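Local coordinates for Rv3651-like N-terminal domain-containing protein (PDB 4Q6U), which is of unknown function but, with one GAF-like and two PAS-like domains in a row, is probably a mycobacterial sensor protein, at residues I76-V81 / H89-W94; P37-L42 / A50-I55; R142-D147 / T252-L257; E152-E157 / W177-W182. All blocks are in the same frame, centred on the assembly; numbering follows the deposited sequence.

From the N terminus, contact 2 closes first: it folds 37-42 back on 50-55, within the GAF-like domain. Contact 1 follows in series, pairing strands 74-82 and 88-97 of the same domain's sheet. The two touch directly, with I76 and V93 of the hairpin packed against A54 and I55 of helix 48-61. Contact 3 then spans more than a hundred residues to bring a loop of the middle PAS-like domain against an edge strand of the C-terminal one. Contact 4 is a short closure within that long loop, inside the middle domain. K255 joins contacts 3 and 4 through a salt bridge to E157.

Contact 1: I76-V81 / H89-W94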
loop_
_atom_site.group_PDB
_atom_site.type_symbol
_atom_site.label_atom_id
_atom_site.label_comp_id
_atom_site.label_asym_id
_atom_site.label_seq_id
_atom_site.Cartn_x
_atom_site.Cartn_y
_atom_site.Cartn_z
ATOM N N ILE B 76 28.387 29.552 -14.525
ATOM C CA ILE B 76 27.659 28.294 -14.523
ATOM C C ILE B 76 28.664 27.164 -14.392
ATOM O O ILE B 76 29.652 27.114 -15.123
ATOM C CB ILE B 76 26.820 28.111 -15.807
ATOM C CG1 ILE B 76 25.954 29.349 -16.063
ATOM C CG2 ILE B 76 25.977 26.848 -15.728
ATOM C CD1 ILE B 76 25.067 29.245 -17.287
ATOM N N ARG B 77 28.432 26.261 -13.450
ATOM C CA ARG B 77 29.363 25.153 -13.280
ATOM C C ARG B 77 28.639 23.843 -13.487
ATOM O O ARG B 77 27.545 23.637 -12.969
ATOM C CB ARG B 77 30.027 25.212 -11.909
ATOM C CG ARG B 77 30.678 26.559 -11.632
ATOM C CD ARG B 77 31.507 26.518 -10.374
ATOM N NE ARG B 77 32.406 25.370 -10.369
ATOM C CZ ARG B 77 33.582 25.351 -9.753
ATOM N NH1 ARG B 77 34.004 26.429 -9.099
ATOM N NH2 ARG B 77 34.339 24.260 -9.800
ATOM N N THR B 78 29.243 22.972 -14.285
ATOM C CA THR B 78 28.635 21.691 -14.581
ATOM C C THR B 78 29.576 20.529 -14.261
ATOM O O THR B 78 30.788 20.608 -14.462
ATOM C CB THR B 78 28.204 21.599 -16.058
ATOM O OG1 THR B 78 29.302 21.949 -16.908
ATOM C CG2 THR B 78 27.036 22.532 -16.338
ATOM N N GLU B 79 28.978 19.456 -13.755
ATOM C CA GLU B 79 29.673 18.231 -13.400
ATOM C C GLU B 79 28.978 17.076 -14.090
ATOM O O GLU B 79 27.802 16.817 -13.822
ATOM C CB GLU B 79 29.666 18.015 -11.883
ATOM C CG GLU B 79 30.443 19.049 -11.102
ATOM C CD GLU B 79 31.919 19.012 -11.409
ATOM O OE1 GLU B 79 32.447 17.913 -11.652
ATOM O OE2 GLU B 79 32.546 20.085 -11.422
ATOM N N PRO B 80 29.686 16.390 -14.995
ATOM C CA PRO B 80 29.111 15.222 -15.663
ATOM C C PRO B 80 28.874 14.081 -14.677
ATOM O O PRO B 80 29.630 13.936 -13.716
ATOM C CB PRO B 80 30.191 14.845 -16.691
ATOM C CG PRO B 80 31.445 15.320 -16.081
ATOM C CD PRO B 80 31.070 16.636 -15.445
ATOM N N VAL B 81 27.822 13.303 -14.901
ATOM C CA VAL B 81 27.641 12.065 -14.171
ATOM C C VAL B 81 27.794 10.932 -15.174
ATOM O O VAL B 81 26.898 10.680 -15.985
ATOM C CB VAL B 81 26.275 11.975 -13.484
ATOM C CG1 VAL B 81 26.252 10.789 -12.529
ATOM C CG2 VAL B 81 25.978 13.261 -12.726
ATOM N N HIS B 89 24.947 9.805 -17.776
ATOM C CA HIS B 89 23.605 9.623 -17.240
ATOM C C HIS B 89 22.953 10.950 -16.887
ATOM O O HIS B 89 21.722 11.074 -16.865
ATOM C CB HIS B 89 23.632 8.734 -15.996
ATOM C CG HIS B 89 23.770 7.278 -16.303
ATOM N ND1 HIS B 89 23.288 6.292 -15.466
ATOM C CD2 HIS B 89 24.327 6.634 -17.355
ATOM C CE1 HIS B 89 23.547 5.109 -15.987
ATOM N NE2 HIS B 89 24.178 5.287 -17.137
ATOM N N GLY B 90 23.781 11.930 -16.574
ATOM C CA GLY B 90 23.263 13.227 -16.191
ATOM C C GLY B 90 24.350 14.264 -16.013
ATOM O O GLY B 90 25.537 13.986 -16.204
ATOM N N VAL B 91 23.919 15.467 -15.651
ATOM C CA VAL B 91 24.804 16.595 -15.408
ATOM C C VAL B 91 24.317 17.316 -14.155
ATOM O O VAL B 91 23.117 17.544 -13.994
ATOM C CB VAL B 91 24.830 17.584 -16.608
ATOM C CG1 VAL B 91 25.629 18.852 -16.268
ATOM C CG2 VAL B 91 25.377 16.911 -17.854
ATOM N N GLN B 92 25.238 17.662 -13.263
ATOM C CA GLN B 92 24.881 18.444 -12.092
ATOM C C GLN B 92 25.277 19.887 -12.364
ATOM O O GLN B 92 26.385 20.135 -12.830
ATOM C CB GLN B 92 25.569 17.911 -10.843
ATOM C CG GLN B 92 24.657 17.846 -9.638
ATOM C CD GLN B 92 25.231 16.993 -8.531
ATOM O OE1 GLN B 92 26.353 16.483 -8.642
ATOM N NE2 GLN B 92 24.464 16.831 -7.453
ATOM N N VAL B 93 24.370 20.824 -12.093
ATOM C CA VAL B 93 24.577 22.227 -12.485
ATOM C C VAL B 93 24.387 23.198 -11.322
ATOM O O VAL B 93 23.464 23.045 -10.506
ATOM C CB VAL B 93 23.614 22.634 -13.624
ATOM C CG1 VAL B 93 23.965 24.032 -14.172
ATOM C CG2 VAL B 93 23.642 21.615 -14.737
ATOM N N TRP B 94 25.253 24.208 -11.256
ATOM C CA TRP B 94 25.135 25.260 -10.257
ATOM C C TRP B 94 25.395 26.609 -10.917
ATOM O O TRP B 94 26.312 26.728 -11.723
ATOM C CB TRP B 94 26.117 25.026 -9.108
ATOM C CG TRP B 94 26.155 26.133 -8.115
ATOM C CD1 TRP B 94 25.431 26.227 -6.961
ATOM C CD2 TRP B 94 26.953 27.319 -8.184
ATOM N NE1 TRP B 94 25.732 27.396 -6.308
ATOM C CE2 TRP B 94 26.666 28.085 -7.038
ATOM C CE3 TRP B 94 27.885 27.805 -9.102
ATOM C CZ2 TRP B 94 27.272 29.315 -6.786
ATOM C CZ3 TRP B 94 28.487 29.033 -8.853
ATOM C CH2 TRP B 94 28.179 29.770 -7.703
#
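Strands 76-81 and 89-94 run antiparallel at 159°, their axes 4.5 Å apart, and R77, E79 and V81 form the hydrogen-bonded pairs with W94, Q92 and G90. R77 N reaches W94 O at 2.8 Å on a nearly straight bond, and E79 and Q92 exchange bonds in both directions. At the far end the pairing slips into a classic beta bulge: H89 and G90 both face V81, whose O takes a good bond from H89 N (2.8 Å) and only a weak one from G90 N. On the face carrying T78, V91 and V93, methyl groups interlock. T78 CG2 lies alongside V93 CG2 at 3.9 Å, while V91 CG1 comes up to T78 CB; I76 CG2 adds to the row beside V93 CG1 at 3.8 Å. With OG1 between its backbone N and carbonyl carbon (chi1 52°), T78 turns CG2 to the valines and its hydroxyl to T58. On the other face R77 CG rests at the edge of the W94 indole, near its plane, 4.0 Å from CE3, and R77 CD also comes close to CE3; the guanidinium plane stands 76° from the ring. Q92 OE1 and NE2 are held by R105 and P106 O. This hairpin belongs to the six-stranded antiparallel sheet of the GAF-like domain: strand 65-69 flanks 74-82, strand 14-17 flanks 88-97, and helix 48-61 covers the T78-V93 face.

Contact 2: P37-L42 / A50-I55; sequences PITTFL and AVRTAI
A chi1 of 58° sets T39 CG2 beside the backbone N and aims it at R52, whose chain bends at chi3 (77°) to bring the guanidinium across the threonine. T39 CG2 then sits over the centre of one guanidinium face, 3.7 Å from R52 CZ, a methyl-on-guanidinium contact. The T39 hydroxyl is engaged separately, by E22. I38 CG2 touches the aliphatic part of R52, at CG, from 4.2 Å. Helix 38-41 is a single short turn that begins right after P37, whose O accepts from both T40 N and F41 N. It directly follows strand 31-37, an outermost strand of the GAF-like domain's sheet, and faces the longer helix 48-61. Deeper between the helices the contact is wholly apolar. V51 CG1 touches L42 CD1 at 4.1 Å, the two side chains crossing at about a right angle, and the same methyl lies 4.3 Å from I38 CG1. I38 CD1 reaches I55 CD1 more loosely, at 4.5 Å. V51 also packs on I76 of strand 74-82, and I38 on V25 of strand 24-28.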
loop_
_atom_site.group_PDB
_atom_site.type_symbol
_atom_site.label_atom_id
_atom_site.label_comp_id
_atom_site.label_asym_id
_atom_site.label_seq_id
_atom_site.Cartn_x
_atom_site.Cartn_y
_atom_site.Cartn_z
ATOM N N PRO B 37 11.327 19.128 -17.327
ATOM C CA PRO B 37 12.138 19.681 -18.418
ATOM C C PRO B 37 12.715 21.035 -18.037
ATOM O O PRO B 37 12.002 21.893 -17.506
ATOM C CB PRO B 37 11.141 19.797 -19.573
ATOM C CG PRO B 37 10.152 18.717 -19.304
ATOM C CD PRO B 37 10.004 18.686 -17.802
ATOM N N ILE B 38 14.007 21.201 -18.289
ATOM C CA ILE B 38 14.745 22.362 -17.824
ATOM C C ILE B 38 14.078 23.670 -18.268
ATOM O O ILE B 38 14.186 24.685 -17.580
ATOM C CB ILE B 38 16.217 22.306 -18.318
ATOM C CG1 ILE B 38 17.113 23.225 -17.489
ATOM C CG2 ILE B 38 16.315 22.586 -19.813
ATOM C CD1 ILE B 38 17.453 22.651 -16.139
ATOM N N THR B 39 13.355 23.634 -19.387
ATOM C CA THR B 39 12.682 24.835 -19.896
ATOM C C THR B 39 11.413 25.141 -19.111
ATOM O O THR B 39 10.915 26.265 -19.130
ATOM C CB THR B 39 12.308 24.707 -21.387
ATOM O OG1 THR B 39 11.453 23.571 -21.574
ATOM C CG2 THR B 39 13.555 24.561 -22.249
ATOM N N THR B 40 10.882 24.124 -18.442
ATOM C CA THR B 40 9.729 24.292 -17.572
ATOM C C THR B 40 10.201 24.689 -16.179
ATOM O O THR B 40 9.670 25.617 -15.566
ATOM C CB THR B 40 8.883 23.001 -17.499
ATOM O OG1 THR B 40 8.193 22.809 -18.740
ATOM C CG2 THR B 40 7.863 23.084 -16.371
ATOM N N PHE B 41 11.218 23.985 -15.692
ATOM C CA PHE B 41 11.775 24.244 -14.372
ATOM C C PHE B 41 12.369 25.649 -14.311
ATOM O O PHE B 41 12.326 26.306 -13.273
ATOM C CB PHE B 41 12.841 23.189 -14.020
ATOM C CG PHE B 41 13.244 23.192 -12.569
ATOM C CD1 PHE B 41 12.523 22.462 -11.633
ATOM C CD2 PHE B 41 14.337 23.925 -12.139
ATOM C CE1 PHE B 41 12.885 22.470 -10.295
ATOM C CE2 PHE B 41 14.707 23.936 -10.803
ATOM C CZ PHE B 41 13.978 23.206 -9.880
ATOM N N LEU B 42 12.908 26.111 -15.434
ATOM C CA LEU B 42 13.532 27.429 -15.486
ATOM C C LEU B 42 12.834 28.359 -16.482
ATOM O O LEU B 42 13.477 29.224 -17.085
ATOM C CB LEU B 42 15.019 27.297 -15.833
ATOM C CG LEU B 42 15.872 26.511 -14.833
ATOM C CD1 LEU B 42 17.306 26.397 -15.312
ATOM C CD2 LEU B 42 15.827 27.140 -13.451
ATOM N N ALA B 50 21.548 30.231 -21.284
ATOM C CA ALA B 50 22.952 29.943 -21.006
ATOM C C ALA B 50 23.114 28.606 -20.287
ATOM O O ALA B 50 24.071 27.864 -20.536
ATOM C CB ALA B 50 23.570 31.064 -20.187
ATOM N N VAL B 51 22.178 28.306 -19.393
ATOM C CA VAL B 51 22.191 27.037 -18.680
ATOM C C VAL B 51 22.060 25.880 -19.661
ATOM O O VAL B 51 22.781 24.885 -19.553
ATOM C CB VAL B 51 21.066 26.967 -17.626
ATOM C CG1 VAL B 51 20.781 25.529 -17.238
ATOM C CG2 VAL B 51 21.449 27.774 -16.406
ATOM N N ARG B 52 21.155 26.020 -20.627
ATOM C CA ARG B 52 20.975 24.997 -21.649
ATOM C C ARG B 52 22.281 24.760 -22.400
ATOM O O ARG B 52 22.620 23.628 -22.739
ATOM C CB ARG B 52 19.867 25.389 -22.630
ATOM C CG ARG B 52 18.483 25.486 -22.008
ATOM C CD ARG B 52 17.416 25.798 -23.054
ATOM N NE ARG B 52 17.058 24.626 -23.851
ATOM C CZ ARG B 52 16.169 24.639 -24.840
ATOM N NH1 ARG B 52 15.549 25.767 -25.160
ATOM N NH2 ARG B 52 15.902 23.527 -25.514
ATOM N N THR B 53 23.023 25.837 -22.636
ATOM C CA THR B 53 24.273 25.766 -23.384
ATOM C C THR B 53 25.365 25.063 -22.577
ATOM O O THR B 53 26.119 24.250 -23.115
ATOM C CB THR B 53 24.745 27.177 -23.799
ATOM O OG1 THR B 53 23.767 27.766 -24.665
ATOM C CG2 THR B 53 26.080 27.114 -24.523
ATOM N N ALA B 54 25.433 25.369 -21.286
ATOM C CA ALA B 54 26.402 24.745 -20.391
ATOM C C ALA B 54 26.216 23.233 -20.331
ATOM O O ALA B 54 27.182 22.474 -20.390
ATOM C CB ALA B 54 26.294 25.337 -18.994
ATOM N N ILE B 55 24.966 22.805 -20.200
ATOM C CA ILE B 55 24.653 21.380 -20.123
ATOM C C ILE B 55 24.978 20.704 -21.457
ATOM O O ILE B 55 25.590 19.636 -21.491
ATOM C CB ILE B 55 23.168 21.146 -19.754
ATOM C CG1 ILE B 55 22.870 21.695 -18.356
ATOM C CG2 ILE B 55 22.808 19.659 -19.818
ATOM C CD1 ILE B 55 21.398 21.690 -17.999
#

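Contact 3: R142-D147 / T252-L257; sequences RAFAED and TLLKWL
A145 and F144 present two different surfaces to strand 253-256. The A145 methyl points at the strand: CB lies 3.8 Å from L253 CG and 3.7 Å from W256 CD1, reaching the indole obliquely, so it is gripped between a leucine branch and the tryptophan's pyrrole part. F144 and L254 lie side by side and point the same way. L254 CD2 comes in the plane of the phenyl ring, at its edge, 3.9 Å from F144 CD2, and T252 CG2 approaches the same carbon obliquely. L254 leaves its strand away from the loop; with CG beside the backbone N (chi1 -54°) and CD1 carrying the chain on, the other branch, CD2, turns back to the ring. The contact joins two PAS-like domains: the loop between helices 124-129 and 157-165 of the middle one lies against an outermost strand of the C-terminal sheet. The pairing of that strand carries a classic beta bulge, L254 and K255 both facing L245. Polar links across the contact run through water. One water accepts from F144 N and donates to L253 O, both at 2.8 Å; a second accepts from W256 N and lies 2.8 Å from A145 O. Bonds within the loop probably help hold its shape. D147 OD1 takes R142 NE at 2.8 Å and also NH2, side-on and in the guanidinium plane, while E146 OE1 accepts from A143 N and E146 CB lies over one guanidinium face, toward its rim. F144 also stacks on W113 of the middle domain, and E146 OE2 forms a salt bridge to R267.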
loop_
_atom_site.group_PDB
_atom_site.type_symbol
_atom_site.label_atom_id
_atom_site.label_comp_id
_atom_site.label_asym_id
_atom_site.label_seq_id
_atom_site.Cartn_x
_atom_site.Cartn_y
_atom_site.Cartn_z
ATOM N N ARG B 142 25.940 -7.933 -10.527
ATOM C CA ARG B 142 25.020 -7.942 -9.394
ATOM C C ARG B 142 23.643 -8.444 -9.803
ATOM O O ARG B 142 23.149 -8.111 -10.881
ATOM C CB ARG B 142 24.889 -6.528 -8.788
ATOM C CG ARG B 142 26.196 -5.935 -8.254
ATOM C CD ARG B 142 26.050 -4.441 -7.912
ATOM N NE ARG B 142 25.078 -4.212 -6.844
ATOM C CZ ARG B 142 25.314 -4.436 -5.551
ATOM N NH1 ARG B 142 26.497 -4.895 -5.157
ATOM N NH2 ARG B 142 24.365 -4.190 -4.645
ATOM N N ALA B 143 23.024 -9.250 -8.944
ATOM C CA ALA B 143 21.621 -9.587 -9.126
ATOM C C ALA B 143 20.796 -8.354 -8.797
ATOM O O ALA B 143 21.194 -7.540 -7.951
ATOM C CB ALA B 143 21.217 -10.762 -8.243
ATOM N N PHE B 144 19.663 -8.206 -9.474
ATOM C CA PHE B 144 18.738 -7.118 -9.158
ATOM C C PHE B 144 18.386 -7.158 -7.670
ATOM O O PHE B 144 18.227 -6.121 -7.035
ATOM C CB PHE B 144 17.460 -7.205 -10.006
ATOM C CG PHE B 144 17.685 -7.042 -11.487
ATOM C CD1 PHE B 144 18.842 -6.457 -11.981
ATOM C CD2 PHE B 144 16.729 -7.486 -12.391
ATOM C CE1 PHE B 144 19.047 -6.309 -13.349
ATOM C CE2 PHE B 144 16.918 -7.339 -13.760
ATOM C CZ PHE B 144 18.081 -6.746 -14.244
ATOM N N ALA B 145 18.299 -8.358 -7.102
ATOM C CA ALA B 145 17.916 -8.489 -5.694
ATOM C C ALA B 145 19.008 -7.976 -4.737
ATOM O O ALA B 145 18.778 -7.879 -3.529
ATOM C CB ALA B 145 17.555 -9.970 -5.365
ATOM N N GLU B 146 20.186 -7.633 -5.268
ATOM C CA GLU B 146 21.240 -7.028 -4.448
ATOM C C GLU B 146 21.107 -5.498 -4.397
ATOM O O GLU B 146 21.709 -4.838 -3.545
ATOM C CB GLU B 146 22.641 -7.421 -4.972
ATOM C CG GLU B 146 22.914 -8.937 -4.917
ATOM C CD GLU B 146 24.305 -9.330 -5.404
ATOM O OE1 GLU B 146 24.417 -9.759 -6.572
ATOM O OE2 GLU B 146 25.278 -9.240 -4.620
ATOM N N ASP B 147 20.330 -4.936 -5.321
ATOM C CA ASP B 147 20.104 -3.493 -5.362
ATOM C C ASP B 147 18.778 -3.121 -4.681
ATOM O O ASP B 147 18.604 -2.006 -4.214
ATOM C CB ASP B 147 20.121 -2.992 -6.810
ATOM C CG ASP B 147 21.530 -2.884 -7.372
ATOM O OD1 ASP B 147 22.476 -3.333 -6.685
ATOM O OD2 ASP B 147 21.682 -2.338 -8.489
ATOM N N THR B 252 15.495 -14.991 -13.766
ATOM C CA THR B 252 16.266 -13.896 -13.201
ATOM C C THR B 252 15.725 -13.560 -11.813
ATOM O O THR B 252 14.512 -13.428 -11.627
ATOM C CB THR B 252 16.214 -12.650 -14.098
ATOM O OG1 THR B 252 16.815 -12.945 -15.364
ATOM C CG2 THR B 252 16.952 -11.484 -13.443
ATOM N N LEU B 253 16.613 -13.454 -10.832
ATOM C CA LEU B 253 16.198 -13.117 -9.473
ATOM C C LEU B 253 15.959 -11.609 -9.351
ATOM O O LEU B 253 16.828 -10.803 -9.716
ATOM C CB LEU B 253 17.254 -13.584 -8.476
ATOM C CG LEU B 253 16.995 -13.355 -6.993
ATOM C CD1 LEU B 253 15.786 -14.148 -6.512
ATOM C CD2 LEU B 253 18.241 -13.737 -6.210
ATOM N N LEU B 254 14.784 -11.228 -8.850
ATOM C CA LEU B 254 14.412 -9.808 -8.782
ATOM C C LEU B 254 14.505 -9.220 -7.380
ATOM O O LEU B 254 15.066 -8.137 -7.189
ATOM C CB LEU B 254 12.989 -9.604 -9.301
ATOM C CG LEU B 254 12.651 -10.144 -10.688
ATOM C CD1 LEU B 254 11.164 -9.992 -10.940
ATOM C CD2 LEU B 254 13.468 -9.445 -11.783
ATOM N N LYS B 255 13.942 -9.924 -6.400
ATOM C CA LYS B 255 13.848 -9.386 -5.049
ATOM C C LYS B 255 13.699 -10.475 -4.001
ATOM O O LYS B 255 12.954 -11.429 -4.205
ATOM C CB LYS B 255 12.658 -8.428 -4.932
ATOM C CG LYS B 255 12.576 -7.764 -3.560
ATOM C CD LYS B 255 11.378 -6.877 -3.433
ATOM C CE LYS B 255 11.316 -6.271 -2.049
ATOM N NZ LYS B 255 12.189 -5.069 -1.876
ATOM N N TRP B 256 14.396 -10.322 -2.880
ATOM C CA TRP B 256 14.183 -11.193 -1.722
ATOM C C TRP B 256 13.068 -10.621 -0.856
ATOM O O TRP B 256 13.071 -9.431 -0.561
ATOM C CB TRP B 256 15.454 -11.335 -0.890
ATOM C CG TRP B 256 16.517 -12.141 -1.572
ATOM C CD1 TRP B 256 17.665 -11.671 -2.134
ATOM C CD2 TRP B 256 16.519 -13.557 -1.769
ATOM N NE1 TRP B 256 18.393 -12.715 -2.670
ATOM C CE2 TRP B 256 17.702 -13.884 -2.466
ATOM C CE3 TRP B 256 15.626 -14.585 -1.428
ATOM C CZ2 TRP B 256 18.024 -15.187 -2.820
ATOM C CZ3 TRP B 256 15.948 -15.886 -1.783
ATOM C CH2 TRP B 256 17.136 -16.176 -2.473
ATOM N N LEU B 257 12.125 -11.471 -0.453
ATOM C CA LEU B 257 10.995 -11.041 0.384
ATOM C C LEU B 257 11.264 -11.398 1.840
ATOM O O LEU B 257 10.728 -10.796 2.759
ATOM C CB LEU B 257 9.699 -11.680 -0.103
ATOM C CG LEU B 257 9.251 -11.243 -1.495
ATOM C CD1 LEU B 257 7.972 -11.953 -1.880
ATOM C CD2 LEU B 257 9.067 -9.726 -1.565
HETATM O O HOH W 1 19.201 -10.336 -11.183
HETATM O O HOH W 2 16.138 -7.998 -2.566
#

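Contact 4: E152-E157 / W177-W182; sequences ELNPNE and WDLTDW
N154 is held at both ends of its amide by D178: OD1 accepts from D178 N at 2.8 Å and ND2 donates to D178 O at 3.1 Å, the latter nearly straight (169°) and in the amide plane. The side chain thereby pairs with the backbone of strand 172-180 as a neighbouring strand would. It also lies flat on W177, the amide and indole planes only 9° apart. N154 CB stands over the five-membered ring in a CH-pi contact, 3.2 Å from the centroid. W177 turns its pyrrole edge to the loop, and NE1 donates to P155 O at 2.8 Å along a bent path (136°). On the six-membered side, the E157 side chain runs at about a right angle to that of W177, its CD 4.0 Å from W177 CH2, the carboxylate plane tilted from the ring. N154 to E157 form a type II beta turn, and E157 OE1 accepts from N154 N. This turn leads into helix 157-165 of the middle PAS-like domain, close to D226 and L228 of the second subunit. With the amide bonded at both ends and stacked on the indole, rotation of N154 should be fixed; E157, salt-bridged to K255 through OE2, is probably stabilised as a carboxylate.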
loop_
_atom_site.group_PDB
_atom_site.type_symbol
_atom_site.label_atom_id
_atom_site.label_comp_id
_atom_site.label_asym_id
_atom_site.label_seq_id
_atom_site.Cartn_x
_atom_site.Cartn_y
_atom_site.Cartn_z
ATOM N N GLU B 152 11.780 -5.366 3.008
ATOM C CA GLU B 152 11.160 -4.035 3.016
ATOM C C GLU B 152 10.718 -3.570 1.626
ATOM O O GLU B 152 11.437 -3.743 0.647
ATOM C CB GLU B 152 12.125 -3.002 3.608
ATOM C CG GLU B 152 12.804 -3.458 4.886
ATOM C CD GLU B 152 11.851 -3.531 6.058
ATOM O OE1 GLU B 152 10.938 -2.681 6.137
ATOM O OE2 GLU B 152 12.013 -4.441 6.898
ATOM N N LEU B 153 9.555 -2.935 1.563
ATOM C CA LEU B 153 8.969 -2.474 0.308
ATOM C C LEU B 153 9.001 -0.948 0.209
ATOM O O LEU B 153 8.917 -0.256 1.216
ATOM C CB LEU B 153 7.517 -2.964 0.189
ATOM C CG LEU B 153 7.317 -4.474 0.362
ATOM C CD1 LEU B 153 5.832 -4.807 0.206
ATOM C CD2 LEU B 153 8.141 -5.242 -0.628
ATOM N N ASN B 154 9.084 -0.430 -1.006
ATOM C CA ASN B 154 9.138 1.016 -1.194
ATOM C C ASN B 154 8.147 1.485 -2.240
ATOM O O ASN B 154 7.633 0.660 -3.001
ATOM C CB ASN B 154 10.562 1.433 -1.584
ATOM C CG ASN B 154 11.395 1.805 -0.386
ATOM O OD1 ASN B 154 11.126 2.805 0.280
ATOM N ND2 ASN B 154 12.412 1.005 -0.100
ATOM N N PRO B 155 7.851 2.806 -2.269
ATOM C CA PRO B 155 6.914 3.365 -3.248
ATOM C C PRO B 155 7.276 3.030 -4.682
ATOM O O PRO B 155 8.436 3.186 -5.081
ATOM C CB PRO B 155 7.024 4.878 -3.018
ATOM C CG PRO B 155 7.394 5.009 -1.604
ATOM C CD PRO B 155 8.243 3.813 -1.264
ATOM N N ASN B 156 6.277 2.607 -5.449
ATOM C CA ASN B 156 6.450 2.287 -6.863
ATOM C C ASN B 156 7.441 1.163 -7.138
ATOM O O ASN B 156 7.926 1.024 -8.261
ATOM C CB ASN B 156 6.863 3.545 -7.642
ATOM C CG ASN B 156 5.726 4.540 -7.769
ATOM O OD1 ASN B 156 5.695 5.568 -7.085
ATOM N ND2 ASN B 156 4.763 4.221 -8.625
ATOM N N GLU B 157 7.721 0.337 -6.135
ATOM C CA GLU B 157 8.577 -0.827 -6.355
ATOM C C GLU B 157 7.925 -1.790 -7.361
ATOM O O GLU B 157 8.613 -2.504 -8.087
ATOM C CB GLU B 157 8.886 -1.550 -5.034
ATOM C CG GLU B 157 9.943 -2.671 -5.177
ATOM C CD GLU B 157 10.698 -2.944 -3.885
ATOM O OE1 GLU B 157 10.307 -2.401 -2.833
ATOM O OE2 GLU B 157 11.690 -3.703 -3.914
ATOM N N TRP B 177 13.207 6.607 -1.668
ATOM C CA TRP B 177 13.056 5.325 -0.974
ATOM C C TRP B 177 13.675 5.314 0.419
ATOM O O TRP B 177 14.676 5.988 0.666
ATOM C CB TRP B 177 13.677 4.196 -1.797
ATOM C CG TRP B 177 12.805 3.690 -2.897
ATOM C CD1 TRP B 177 11.718 4.315 -3.449
ATOM C CD2 TRP B 177 12.937 2.437 -3.574
ATOM N NE1 TRP B 177 11.176 3.525 -4.435
ATOM C CE2 TRP B 177 11.908 2.368 -4.531
ATOM C CE3 TRP B 177 13.824 1.361 -3.455
ATOM C CZ2 TRP B 177 11.749 1.271 -5.374
ATOM C CZ3 TRP B 177 13.661 0.275 -4.291
ATOM C CH2 TRP B 177 12.632 0.236 -5.235
ATOM N N ASP B 178 13.069 4.543 1.321
ATOM C CA ASP B 178 13.618 4.308 2.654
ATOM C C ASP B 178 14.521 3.075 2.682
ATOM O O ASP B 178 14.117 1.994 2.245
ATOM C CB ASP B 178 12.498 4.129 3.669
ATOM C CG ASP B 178 11.697 5.393 3.878
ATOM O OD1 ASP B 178 12.208 6.305 4.559
ATOM O OD2 ASP B 178 10.563 5.474 3.359
ATOM N N LEU B 179 15.732 3.230 3.208
ATOM C CA LEU B 179 16.663 2.106 3.324
ATOM C C LEU B 179 17.310 2.070 4.705
ATOM O O LEU B 179 17.095 2.957 5.530
ATOM C CB LEU B 179 17.759 2.189 2.259
ATOM C CG LEU B 179 17.427 2.436 0.785
ATOM C CD1 LEU B 179 18.727 2.585 -0.022
ATOM C CD2 LEU B 179 16.586 1.309 0.215
ATOM N N THR B 180 18.119 1.049 4.948
ATOM C CA THR B 180 18.935 1.012 6.151
ATOM C C THR B 180 20.389 0.727 5.761
ATOM O O THR B 180 20.669 -0.239 5.049
ATOM C CB THR B 180 18.417 -0.044 7.145
ATOM O OG1 THR B 180 17.184 0.410 7.726
ATOM C CG2 THR B 180 19.423 -0.274 8.248
ATOM N N ASP B 181 21.319 1.569 6.201
ATOM C CA ASP B 181 22.712 1.365 5.801
ATOM C C ASP B 181 23.318 0.171 6.539
ATOM O O ASP B 181 22.634 -0.494 7.320
ATOM C CB ASP B 181 23.556 2.632 6.015
ATOM C CG ASP B 181 23.705 3.028 7.481
ATOM O OD1 ASP B 181 23.370 2.241 8.389
ATOM O OD2 ASP B 181 24.186 4.154 7.722
ATOM N N TRP B 182 24.600 -0.088 6.301
ATOM C CA TRP B 182 25.237 -1.286 6.837
ATOM C C TRP B 182 25.543 -1.169 8.327
ATOM O O TRP B 182 25.861 -2.161 8.978
ATOM C CB TRP B 182 26.517 -1.600 6.066
ATOM C CG TRP B 182 27.559 -0.528 6.132
ATOM C CD1 TRP B 182 27.682 0.546 5.301
ATOM C CD2 TRP B 182 28.644 -0.439 7.065
ATOM N NE1 TRP B 182 28.769 1.301 5.662
ATOM C CE2 TRP B 182 29.377 0.720 6.744
ATOM C CE3 TRP B 182 29.062 -1.225 8.145
ATOM C CZ2 TRP B 182 30.505 1.115 7.462
ATOM C CZ3 TRP B 182 30.184 -0.831 8.859
ATOM C CH2 TRP B 182 30.893 0.328 8.514
#